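Local coordinates for protein Phenylalanine/tyrosine ammonia-lyase (Rhodosporidium toruloides, PDB 1Y2M) that catalyses the non-oxidative deamination of L-phenylalanine and L-tyrosine to trans-cinnamate and p-coumarate, working as a homotetramer built as a dimer of dimers, at residues K78-D86 against L185-N196; G433-L444 against L523-A534. All blocks are in the same frame, centred on the assembly; numbering follows the deposited sequence.

Interaction 1 of 2, residues K78-D86 against L185-N196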
loop_
_atom_site.group_PDB
_atom_site.type_symbol
_atom_site.label_atom_id
_atom_site.label_comp_id
_atom_site.label_asym_id
_atom_site.label_seq_id
_atom_site.Cartn_x
_atom_site.Cartn_y
_atom_site.Cartn_z
ATOM N N LYS B 78 -14.769 -17.525 -26.334
ATOM C CA LYS B 78 -15.000 -18.740 -27.128
ATOM C C LYS B 78 -15.771 -18.550 -28.429
ATOM O O LYS B 78 -16.204 -19.525 -29.071
ATOM C CB LYS B 78 -15.714 -19.818 -26.302
ATOM C CG LYS B 78 -15.143 -20.090 -24.928
ATOM C CD LYS B 78 -13.838 -20.793 -25.011
ATOM C CE LYS B 78 -13.331 -21.188 -23.631
ATOM N NZ LYS B 78 -12.246 -22.169 -23.796
ATOM N N GLY B 79 -15.939 -17.298 -28.842
ATOM C CA GLY B 79 -16.604 -16.999 -30.099
ATOM C C GLY B 79 -18.062 -17.387 -30.207
ATOM O O GLY B 79 -18.594 -17.515 -31.314
ATOM N N ARG B 80 -18.741 -17.530 -29.082
ATOM C CA ARG B 80 -20.135 -17.904 -29.112
ATOM C C ARG B 80 -20.981 -16.854 -29.777
ATOM O O ARG B 80 -20.792 -15.662 -29.486
ATOM C CB ARG B 80 -20.665 -18.045 -27.710
ATOM C CG ARG B 80 -22.069 -18.624 -27.670
ATOM C CD ARG B 80 -22.397 -18.816 -26.252
ATOM N NE ARG B 80 -23.721 -19.399 -26.037
ATOM C CZ ARG B 80 -24.258 -19.487 -24.829
ATOM N NH1 ARG B 80 -23.555 -19.089 -23.751
ATOM N NH2 ARG B 80 -25.472 -19.985 -24.693
ATOM N N PRO B 81 -21.897 -17.259 -30.671
ATOM C CA PRO B 81 -22.760 -16.261 -31.305
ATOM C C PRO B 81 -23.652 -15.588 -30.269
ATOM O O PRO B 81 -24.057 -16.236 -29.310
ATOM C CB PRO B 81 -23.627 -17.081 -32.253
ATOM C CG PRO B 81 -22.899 -18.329 -32.465
ATOM C CD PRO B 81 -22.165 -18.606 -31.190
ATOM N N VAL B 82 -24.000 -14.330 -30.486
ATOM C CA VAL B 82 -24.782 -13.555 -29.531
ATOM C C VAL B 82 -25.874 -12.836 -30.312
ATOM O O VAL B 82 -25.616 -12.292 -31.399
ATOM C CB VAL B 82 -23.891 -12.542 -28.765
ATOM C CG1 VAL B 82 -24.703 -11.641 -27.857
ATOM C CG2 VAL B 82 -22.813 -13.250 -28.007
ATOM N N ARG B 83 -27.096 -12.856 -29.794
ATOM C CA ARG B 83 -28.168 -12.037 -30.351
ATOM C C ARG B 83 -29.145 -11.554 -29.267
ATOM O O ARG B 83 -29.305 -12.173 -28.223
ATOM C CB ARG B 83 -28.945 -12.837 -31.430
ATOM C CG ARG B 83 -28.179 -13.062 -32.747
ATOM C CD ARG B 83 -28.869 -14.098 -33.655
ATOM N NE ARG B 83 -28.905 -13.741 -35.078
ATOM C CZ ARG B 83 -29.696 -12.797 -35.605
ATOM N NH1 ARG B 83 -30.497 -12.065 -34.830
ATOM N NH2 ARG B 83 -29.673 -12.560 -36.918
ATOM N N VAL B 84 -29.802 -10.444 -29.532
ATOM C CA VAL B 84 -30.962 -10.070 -28.740
ATOM C C VAL B 84 -32.019 -11.140 -28.924
ATOM O O VAL B 84 -32.339 -11.526 -30.026
ATOM C CB VAL B 84 -31.531 -8.707 -29.159
ATOM C CG1 VAL B 84 -32.794 -8.406 -28.388
ATOM C CG2 VAL B 84 -30.502 -7.620 -28.948
ATOM N N LYS B 85 -32.611 -11.580 -27.821
ATOM C CA LYS B 85 -33.624 -12.611 -27.883
ATOM C C LYS B 85 -34.677 -12.286 -28.940
ATOM O O LYS B 85 -35.176 -11.166 -29.019
ATOM C CB LYS B 85 -34.287 -12.799 -26.522
ATOM C CG LYS B 85 -35.304 -13.908 -26.543
ATOM C CD LYS B 85 -35.610 -14.450 -25.182
ATOM C CE LYS B 85 -36.719 -15.504 -25.237
ATOM N NZ LYS B 85 -37.890 -14.999 -24.490
ATOM N N ASP B 86 -35.004 -13.307 -29.738
ATOM C CA ASP B 86 -35.985 -13.220 -30.807
ATOM C C ASP B 86 -37.340 -13.326 -30.127
ATOM O O ASP B 86 -37.905 -14.418 -29.998
ATOM C CB ASP B 86 -35.715 -14.377 -31.786
ATOM C CG ASP B 86 -36.540 -14.300 -33.056
ATOM O OD1 ASP B 86 -36.296 -15.123 -33.971
ATOM O OD2 ASP B 86 -37.430 -13.440 -33.144
ATOM N N LEU B 185 -33.190 -0.955 -31.325
ATOM C CA LEU B 185 -32.786 -2.315 -31.589
ATOM C C LEU B 185 -31.715 -2.391 -32.671
ATOM O O LEU B 185 -30.768 -3.168 -32.530
ATOM C CB LEU B 185 -33.983 -3.147 -32.017
ATOM C CG LEU B 185 -33.720 -4.621 -32.247
ATOM C CD1 LEU B 185 -33.217 -5.289 -30.974
ATOM C CD2 LEU B 185 -34.998 -5.295 -32.761
ATOM N N VAL B 186 -31.817 -1.572 -33.705
ATOM C CA VAL B 186 -30.816 -1.571 -34.755
ATOM C C VAL B 186 -29.393 -1.287 -34.233
ATOM O O VAL B 186 -28.399 -1.830 -34.768
ATOM C CB VAL B 186 -31.206 -0.608 -35.884
ATOM C CG1 VAL B 186 -31.178 0.803 -35.439
ATOM C CG2 VAL B 186 -30.313 -0.824 -37.063
ATOM N N VAL B 187 -29.295 -0.453 -33.204
ATOM C CA VAL B 187 -28.025 -0.150 -32.559
ATOM C C VAL B 187 -27.493 -1.402 -31.818
ATOM O O VAL B 187 -26.290 -1.727 -31.860
ATOM C CB VAL B 187 -28.155 1.056 -31.608
ATOM C CG1 VAL B 187 -26.897 1.269 -30.778
ATOM C CG2 VAL B 187 -28.474 2.286 -32.392
ATOM N N LEU B 188 -28.378 -2.096 -31.111
ATOM C CA LEU B 188 -27.965 -3.279 -30.383
ATOM C C LEU B 188 -27.527 -4.345 -31.367
ATOM O O LEU B 188 -26.494 -5.013 -31.159
ATOM C CB LEU B 188 -29.104 -3.826 -29.493
ATOM C CG LEU B 188 -29.728 -2.808 -28.527
ATOM C CD1 LEU B 188 -30.645 -3.616 -27.549
ATOM C CD2 LEU B 188 -28.736 -1.965 -27.815
ATOM N N GLU B 189 -28.278 -4.470 -32.462
ATOM C CA GLU B 189 -27.893 -5.356 -33.546
ATOM C C GLU B 189 -26.553 -5.004 -34.189
ATOM O O GLU B 189 -25.849 -5.879 -34.667
ATOM C CB GLU B 189 -29.005 -5.420 -34.621
ATOM C CG GLU B 189 -30.245 -6.094 -34.092
ATOM C CD GLU B 189 -31.383 -6.107 -35.131
ATOM O OE1 GLU B 189 -31.398 -5.250 -36.060
ATOM O OE2 GLU B 189 -32.301 -6.942 -34.985
ATOM N N ALA B 190 -26.185 -3.734 -34.191
ATOM C CA ALA B 190 -24.861 -3.336 -34.729
ATOM C C ALA B 190 -23.755 -3.956 -33.887
ATOM O O ALA B 190 -22.767 -4.472 -34.397
ATOM C CB ALA B 190 -24.726 -1.863 -34.732
ATOM N N LEU B 191 -23.963 -3.951 -32.585
ATOM C CA LEU B 191 -23.041 -4.595 -31.643
ATOM C C LEU B 191 -23.010 -6.110 -31.779
ATOM O O LEU B 191 -21.929 -6.747 -31.794
ATOM C CB LEU B 191 -23.377 -4.188 -30.192
ATOM C CG LEU B 191 -23.153 -2.701 -29.912
ATOM C CD1 LEU B 191 -23.857 -2.312 -28.600
ATOM C CD2 LEU B 191 -21.657 -2.401 -29.877
ATOM N N THR B 192 -24.196 -6.713 -31.857
ATOM C CA THR B 192 -24.203 -8.173 -31.992
ATOM C C THR B 192 -23.620 -8.612 -33.356
ATOM O O THR B 192 -22.938 -9.631 -33.435
ATOM C CB THR B 192 -25.605 -8.806 -31.677
ATOM O OG1 THR B 192 -26.563 -8.344 -32.643
ATOM C CG2 THR B 192 -26.066 -8.443 -30.265
ATOM N N ASN B 193 -23.802 -7.796 -34.378
ATOM C CA ASN B 193 -23.154 -8.088 -35.678
ATOM C C ASN B 193 -21.636 -7.957 -35.590
ATOM O O ASN B 193 -20.922 -8.809 -36.133
ATOM C CB ASN B 193 -23.704 -7.219 -36.780
ATOM C CG ASN B 193 -25.046 -7.667 -37.285
ATOM O OD1 ASN B 193 -25.402 -8.852 -37.204
ATOM N ND2 ASN B 193 -25.795 -6.737 -37.824
ATOM N N PHE B 194 -21.120 -6.972 -34.856
ATOM C CA PHE B 194 -19.681 -6.931 -34.592
ATOM C C PHE B 194 -19.223 -8.191 -33.901
ATOM O O PHE B 194 -18.222 -8.815 -34.288
ATOM C CB PHE B 194 -19.280 -5.719 -33.766
ATOM C CG PHE B 194 -18.987 -4.491 -34.583
ATOM C CD1 PHE B 194 -19.652 -4.224 -35.759
ATOM C CD2 PHE B 194 -18.050 -3.597 -34.139
ATOM C CE1 PHE B 194 -19.342 -3.065 -36.472
ATOM C CE2 PHE B 194 -17.753 -2.467 -34.826
ATOM C CZ PHE B 194 -18.386 -2.201 -35.992
ATOM N N LEU B 195 -19.934 -8.598 -32.851
ATOM C CA LEU B 195 -19.561 -9.830 -32.173
ATOM C C LEU B 195 -19.542 -11.034 -33.127
ATOM O O LEU B 195 -18.612 -11.816 -33.117
ATOM C CB LEU B 195 -20.508 -10.129 -30.975
ATOM C CG LEU B 195 -20.280 -9.199 -29.748
ATOM C CD1 LEU B 195 -21.499 -9.196 -28.841
ATOM C CD2 LEU B 195 -19.051 -9.606 -28.974
ATOM N N ASN B 196 -20.596 -11.183 -33.899
ATOM C CA ASN B 196 -20.819 -12.414 -34.649
ATOM C C ASN B 196 -19.945 -12.487 -35.873
ATOM O O ASN B 196 -19.742 -13.562 -36.398
ATOM C CB ASN B 196 -22.287 -12.587 -34.981
ATOM C CG ASN B 196 -23.137 -12.730 -33.731
ATOM O OD1 ASN B 196 -22.646 -13.177 -32.699
ATOM N ND2 ASN B 196 -24.411 -12.363 -33.823
HETATM O O HOH W 1 -20.307 -13.688 -31.179
HETATM O O HOH W 2 -29.198 -9.097 -31.986
#
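The short strand 82-84, partner of strand 60-62 in a two-stranded parallel sheet, is gripped by the carboxamide of Asn196 from helix 185-197. Both ends of the amide bind the backbone of Val82: Val82 N donates to Asn196 OD1 (2.8 Å), and Asn196 ND2 donates to Val82 O, which lies close to the plane of the amide (2.7 Å, 160° at the hydrogen). Asn196 OD1 also receives a proton from a water that donates to Arg80 O. Replaced by alanine, this position would probably leave Val82 N and O without their side-chain mates, and the start of the strand freer to shift. Strand and helix run antiparallel (167°), so the preceding turns of the helix meet later strand residues. Thr192 sets CB 3.5 Å from Val82 O, while its OG1 and Val84 N share a second water. Beside these bonds, Leu195 CD1 lies 4.1 Å from Val82 CB. With CG1 of Val84 anti to the backbone N (chi1 176°), both methyls flank Leu185 CD1, CG1 at 4.1 Å, and CG2 also packs on Leu188 CB. Val173 of helix 162-176 and Ile90 of helix 88-107 also touch Val84.

Interaction 2 of 2, residues G433-L444 against L523-A534; sequences GKLNFTQLTEML and LLATHLYCVLQA
The imidazole of His527 carries Leu440 CB over one face, 4.2 Å from the ring centroid and nearly along the ring normal, a CH-pi contact. At the edge, Gln439 OE1 lies in the ring plane, 3.2 Å from His527 CE1, and Asn436 CB sits near that plane by ND1; both amides are steeply turned against the ring, that of Gln439 by 70°. Thr300 bonds His527 NE2, whereas the buried ND1 has no polar partner. With CG anti to the backbone N (chi1 -172°), the ring reaches across as a knob into the hole formed by Asn436, Gln439, Leu440 and Met443. This is knobs-into-holes packing between helices 416-443 and 506-560, which run side by side in the central helical bundle of the PAL/histidase fold. A reciprocal knob, the selenomethionine Met443, enters among His527, Cys530, Val531 and Ala534. Its chain is extended up to a bend at chi3 (58°), which brings CE over the backbone, 3.7 Å from Val531 CA, while SE meets Ala534 CB at 3.8 Å. Between the knobs, Leu440 CD1 presses on Cys530 CB (3.5 Å). At the other end, Leu523 CD2 lies 3.4 Å from Gly433 O, and Leu524 CD2 packs against the Asn436 amide, whose OD1 is bonded by Ser293 of helix 273-303.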
loop_
_atom_site.group_PDB
_atom_site.type_symbol
_atom_site.label_atom_id
_atom_site.label_comp_id
_atom_site.label_asym_id
_atom_site.label_seq_id
_atom_site.Cartn_x
_atom_site.Cartn_y
_atom_site.Cartn_z
ATOM N N GLY B 433 -1.541 -17.226 -3.146
ATOM C CA GLY B 433 -0.115 -17.286 -3.495
ATOM C C GLY B 433 0.779 -17.506 -2.250
ATOM O O GLY B 433 1.682 -18.365 -2.256
ATOM N N LYS B 434 0.583 -16.748 -1.182
ATOM C CA LYS B 434 1.373 -16.954 0.019
ATOM C C LYS B 434 1.235 -18.386 0.538
ATOM O O LYS B 434 2.228 -19.013 0.860
ATOM C CB LYS B 434 0.984 -15.920 1.069
ATOM C CG LYS B 434 1.784 -16.060 2.334
ATOM C CD LYS B 434 3.261 -15.724 2.184
ATOM C CE LYS B 434 3.948 -15.796 3.547
ATOM N NZ LYS B 434 5.380 -15.275 3.642
ATOM N N LEU B 435 0.028 -18.941 0.554
ATOM C CA LEU B 435 -0.151 -20.328 0.984
ATOM C C LEU B 435 0.641 -21.322 0.167
ATOM O O LEU B 435 1.438 -22.119 0.691
ATOM C CB LEU B 435 -1.632 -20.709 0.902
ATOM C CG LEU B 435 -1.927 -22.105 1.497
ATOM C CD1 LEU B 435 -1.568 -22.121 3.045
ATOM C CD2 LEU B 435 -3.345 -22.510 1.265
ATOM N N ASN B 436 0.413 -21.301 -1.133
ATOM C CA ASN B 436 1.072 -22.286 -1.970
ATOM C C ASN B 436 2.586 -22.030 -1.981
ATOM O O ASN B 436 3.367 -22.968 -2.050
ATOM C CB ASN B 436 0.467 -22.305 -3.387
ATOM C CG ASN B 436 -0.983 -22.789 -3.364
ATOM O OD1 ASN B 436 -1.874 -22.031 -3.601
ATOM N ND2 ASN B 436 -1.203 -24.069 -3.026
ATOM N N PHE B 437 3.029 -20.785 -1.925
ATOM C CA PHE B 437 4.496 -20.556 -1.843
ATOM C C PHE B 437 5.022 -21.269 -0.571
ATOM O O PHE B 437 6.059 -21.919 -0.577
ATOM C CB PHE B 437 4.785 -19.074 -1.691
ATOM C CG PHE B 437 6.179 -18.779 -1.232
ATOM C CD1 PHE B 437 7.267 -19.046 -2.035
ATOM C CD2 PHE B 437 6.389 -18.277 0.015
ATOM C CE1 PHE B 437 8.555 -18.805 -1.600
ATOM C CE2 PHE B 437 7.678 -18.050 0.484
ATOM C CZ PHE B 437 8.759 -18.310 -0.343
ATOM N N THR B 438 4.359 -21.062 0.557
ATOM C CA THR B 438 4.855 -21.639 1.819
ATOM C C THR B 438 4.825 -23.148 1.797
ATOM O O THR B 438 5.750 -23.826 2.327
ATOM C CB THR B 438 4.122 -21.171 3.104
ATOM O OG1 THR B 438 2.734 -21.559 3.102
ATOM C CG2 THR B 438 4.216 -19.664 3.233
ATOM N N GLN B 439 3.823 -23.706 1.130
ATOM C CA GLN B 439 3.803 -25.207 0.927
ATOM C C GLN B 439 4.990 -25.666 0.090
ATOM O O GLN B 439 5.669 -26.656 0.437
ATOM C CB GLN B 439 2.514 -25.662 0.228
ATOM C CG GLN B 439 1.266 -25.468 1.035
ATOM C CD GLN B 439 0.008 -25.703 0.240
ATOM O OE1 GLN B 439 0.078 -25.884 -0.987
ATOM N NE2 GLN B 439 -1.161 -25.682 0.915
ATOM N N LEU B 440 5.201 -24.994 -1.031
ATOM C CA LEU B 440 6.232 -25.372 -1.980
ATOM C C LEU B 440 7.608 -25.189 -1.329
ATOM O O LEU B 440 8.430 -26.073 -1.398
ATOM C CB LEU B 440 6.137 -24.502 -3.215
ATOM C CG LEU B 440 7.284 -24.680 -4.229
ATOM C CD1 LEU B 440 7.317 -26.090 -4.732
ATOM C CD2 LEU B 440 7.079 -23.767 -5.432
ATOM N N THR B 441 7.853 -24.068 -0.643
ATOM C CA THR B 441 9.211 -23.800 -0.165
ATOM C C THR B 441 9.580 -24.748 0.988
ATOM O O THR B 441 10.742 -25.113 1.172
ATOM C CB THR B 441 9.410 -22.316 0.103
ATOM O OG1 THR B 441 10.839 -22.032 0.107
ATOM C CG2 THR B 441 8.757 -21.899 1.380
ATOM N N GLU B 442 8.589 -25.218 1.736
ATOM C CA GLU B 442 8.805 -26.244 2.744
ATOM C C GLU B 442 9.227 -27.545 2.076
ATOM O O GLU B 442 10.181 -28.201 2.494
ATOM C CB GLU B 442 7.534 -26.429 3.566
ATOM C CG GLU B 442 7.637 -27.482 4.668
ATOM C CD GLU B 442 6.353 -27.642 5.463
ATOM O OE1 GLU B 442 5.427 -26.774 5.368
ATOM O OE2 GLU B 442 6.266 -28.675 6.181
HETATM N N MSE B 443 8.502 -27.899 1.032
HETATM C CA MSE B 443 8.768 -29.115 0.283
HETATM C C MSE B 443 10.155 -29.116 -0.365
HETATM O O MSE B 443 10.738 -30.183 -0.525
HETATM C CB MSE B 443 7.697 -29.354 -0.809
HETATM C CG MSE B 443 7.783 -30.659 -1.417
HETATM SE SE MSE B 443 6.255 -30.986 -2.635
HETATM C CE MSE B 443 6.553 -29.443 -3.843
ATOM N N LEU B 444 10.639 -27.934 -0.757
ATOM C CA LEU B 444 11.958 -27.762 -1.370
ATOM C C LEU B 444 13.091 -27.550 -0.352
ATOM O O LEU B 444 14.257 -27.277 -0.740
ATOM C CB LEU B 444 11.913 -26.591 -2.350
ATOM C CG LEU B 444 10.935 -26.805 -3.520
ATOM C CD1 LEU B 444 11.064 -25.596 -4.492
ATOM C CD2 LEU B 444 11.087 -28.121 -4.193
ATOM N N LEU B 523 3.102 -18.946 -10.440
ATOM C CA LEU B 523 3.417 -19.588 -9.159
ATOM C C LEU B 523 2.812 -20.979 -9.087
ATOM O O LEU B 523 3.481 -21.941 -8.635
ATOM C CB LEU B 523 2.931 -18.700 -8.014
ATOM C CG LEU B 523 3.143 -19.218 -6.612
ATOM C CD1 LEU B 523 4.519 -19.614 -6.315
ATOM C CD2 LEU B 523 2.544 -18.222 -5.554
ATOM N N LEU B 524 1.528 -21.095 -9.436
ATOM C CA LEU B 524 0.879 -22.397 -9.288
ATOM C C LEU B 524 1.404 -23.404 -10.343
ATOM O O LEU B 524 1.491 -24.611 -10.076
ATOM C CB LEU B 524 -0.644 -22.277 -9.311
ATOM C CG LEU B 524 -1.179 -21.469 -8.128
ATOM C CD1 LEU B 524 -2.686 -21.668 -8.081
ATOM C CD2 LEU B 524 -0.572 -21.821 -6.772
ATOM N N ALA B 525 1.775 -22.913 -11.529
ATOM C CA ALA B 525 2.429 -23.789 -12.559
ATOM C C ALA B 525 3.759 -24.326 -11.980
ATOM O O ALA B 525 4.107 -25.463 -12.154
ATOM C CB ALA B 525 2.655 -23.075 -13.826
ATOM N N THR B 526 4.506 -23.442 -11.365
ATOM C CA THR B 526 5.765 -23.812 -10.696
ATOM C C THR B 526 5.565 -24.883 -9.605
ATOM O O THR B 526 6.281 -25.893 -9.506
ATOM C CB THR B 526 6.410 -22.535 -10.131
ATOM O OG1 THR B 526 6.779 -21.700 -11.230
ATOM C CG2 THR B 526 7.626 -22.783 -9.248
ATOM N N HIS B 527 4.613 -24.639 -8.729
ATOM C CA HIS B 527 4.305 -25.579 -7.662
ATOM C C HIS B 527 3.906 -26.928 -8.267
ATOM O O HIS B 527 4.310 -27.999 -7.778
ATOM C CB HIS B 527 3.212 -24.954 -6.784
ATOM C CG HIS B 527 2.892 -25.714 -5.514
ATOM N ND1 HIS B 527 1.965 -25.265 -4.594
ATOM C CD2 HIS B 527 3.369 -26.889 -5.028
ATOM C CE1 HIS B 527 1.901 -26.134 -3.595
ATOM N NE2 HIS B 527 2.725 -27.136 -3.840
ATOM N N LEU B 528 3.015 -26.922 -9.241
ATOM C CA LEU B 528 2.606 -28.180 -9.874
ATOM C C LEU B 528 3.790 -28.917 -10.494
ATOM O O LEU B 528 3.937 -30.130 -10.296
ATOM C CB LEU B 528 1.545 -27.902 -10.942
ATOM C CG LEU B 528 0.891 -29.081 -11.663
ATOM C CD1 LEU B 528 0.432 -30.163 -10.683
ATOM C CD2 LEU B 528 -0.315 -28.574 -12.490
ATOM N N TYR B 529 4.665 -28.185 -11.178
ATOM C CA TYR B 529 5.889 -28.805 -11.716
ATOM C C TYR B 529 6.632 -29.526 -10.595
ATOM O O TYR B 529 7.023 -30.695 -10.733
ATOM C CB TYR B 529 6.773 -27.758 -12.382
ATOM C CG TYR B 529 8.094 -28.331 -12.827
ATOM C CD1 TYR B 529 8.264 -28.853 -14.109
ATOM C CD2 TYR B 529 9.159 -28.357 -11.966
ATOM C CE1 TYR B 529 9.462 -29.397 -14.489
ATOM C CE2 TYR B 529 10.370 -28.933 -12.351
ATOM C CZ TYR B 529 10.518 -29.440 -13.596
ATOM O OH TYR B 529 11.749 -29.992 -13.957
ATOM N N CYS B 530 6.840 -28.810 -9.487
ATOM C CA CYS B 530 7.662 -29.352 -8.375
ATOM C C CYS B 530 7.008 -30.533 -7.654
ATOM O O CYS B 530 7.666 -31.554 -7.371
ATOM C CB CYS B 530 8.048 -28.303 -7.401
ATOM S SG CYS B 530 9.099 -26.991 -8.025
ATOM N N VAL B 531 5.716 -30.398 -7.351
ATOM C CA VAL B 531 5.039 -31.450 -6.588
ATOM C C VAL B 531 5.058 -32.756 -7.355
ATOM O O VAL B 531 5.116 -33.830 -6.784
ATOM C CB VAL B 531 3.604 -31.013 -6.111
ATOM C CG1 VAL B 531 2.588 -31.150 -7.258
ATOM C CG2 VAL B 531 3.157 -31.823 -4.892
ATOM N N LEU B 532 4.967 -32.696 -8.683
ATOM C CA LEU B 532 4.963 -33.936 -9.470
ATOM C C LEU B 532 6.342 -34.611 -9.408
ATOM O O LEU B 532 6.417 -35.833 -9.283
ATOM C CB LEU B 532 4.599 -33.652 -10.930
ATOM C CG LEU B 532 3.217 -33.058 -11.087
ATOM C CD1 LEU B 532 3.033 -32.593 -12.498
ATOM C CD2 LEU B 532 2.085 -34.027 -10.635
ATOM N N GLN B 533 7.401 -33.803 -9.473
ATOM C CA GLN B 533 8.754 -34.349 -9.257
ATOM C C GLN B 533 8.863 -34.978 -7.900
ATOM O O GLN B 533 9.367 -36.112 -7.775
ATOM C CB GLN B 533 9.821 -33.295 -9.397
ATOM C CG GLN B 533 11.240 -33.857 -9.181
ATOM C CD GLN B 533 11.908 -34.464 -10.416
ATOM O OE1 GLN B 533 11.300 -34.684 -11.476
ATOM N NE2 GLN B 533 13.204 -34.785 -10.251
ATOM N N ALA B 534 8.382 -34.277 -6.871
ATOM C CA ALA B 534 8.444 -34.812 -5.505
ATOM C C ALA B 534 7.675 -36.128 -5.393
ATOM O O ALA B 534 8.123 -37.088 -4.768
ATOM C CB ALA B 534 7.885 -33.787 -4.530
#

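From the N terminus, the chain passes through strand 82-84, then helices 88-107, 125-138 and 162-176 before helix 185-197 returns to the strand, so interaction 1 closes a loop of 98 residues. Interaction 2 opens some 240 residues later, at helix 416-443, and closes across 78 residues, including helix 468-484, when helix 506-560 comes alongside. The two are therefore in series, neither nested nor crossed, and their nearest atoms are about 18 Å apart. Interaction 1 ties a small two-stranded sheet, far from the chain centre, to helix 185-197, away from the annotated sites; interaction 2 joins long helices near the chain centre, where Leu444 lies about 7 Å from the cinnamate-binding Lys468, side chain to side chain.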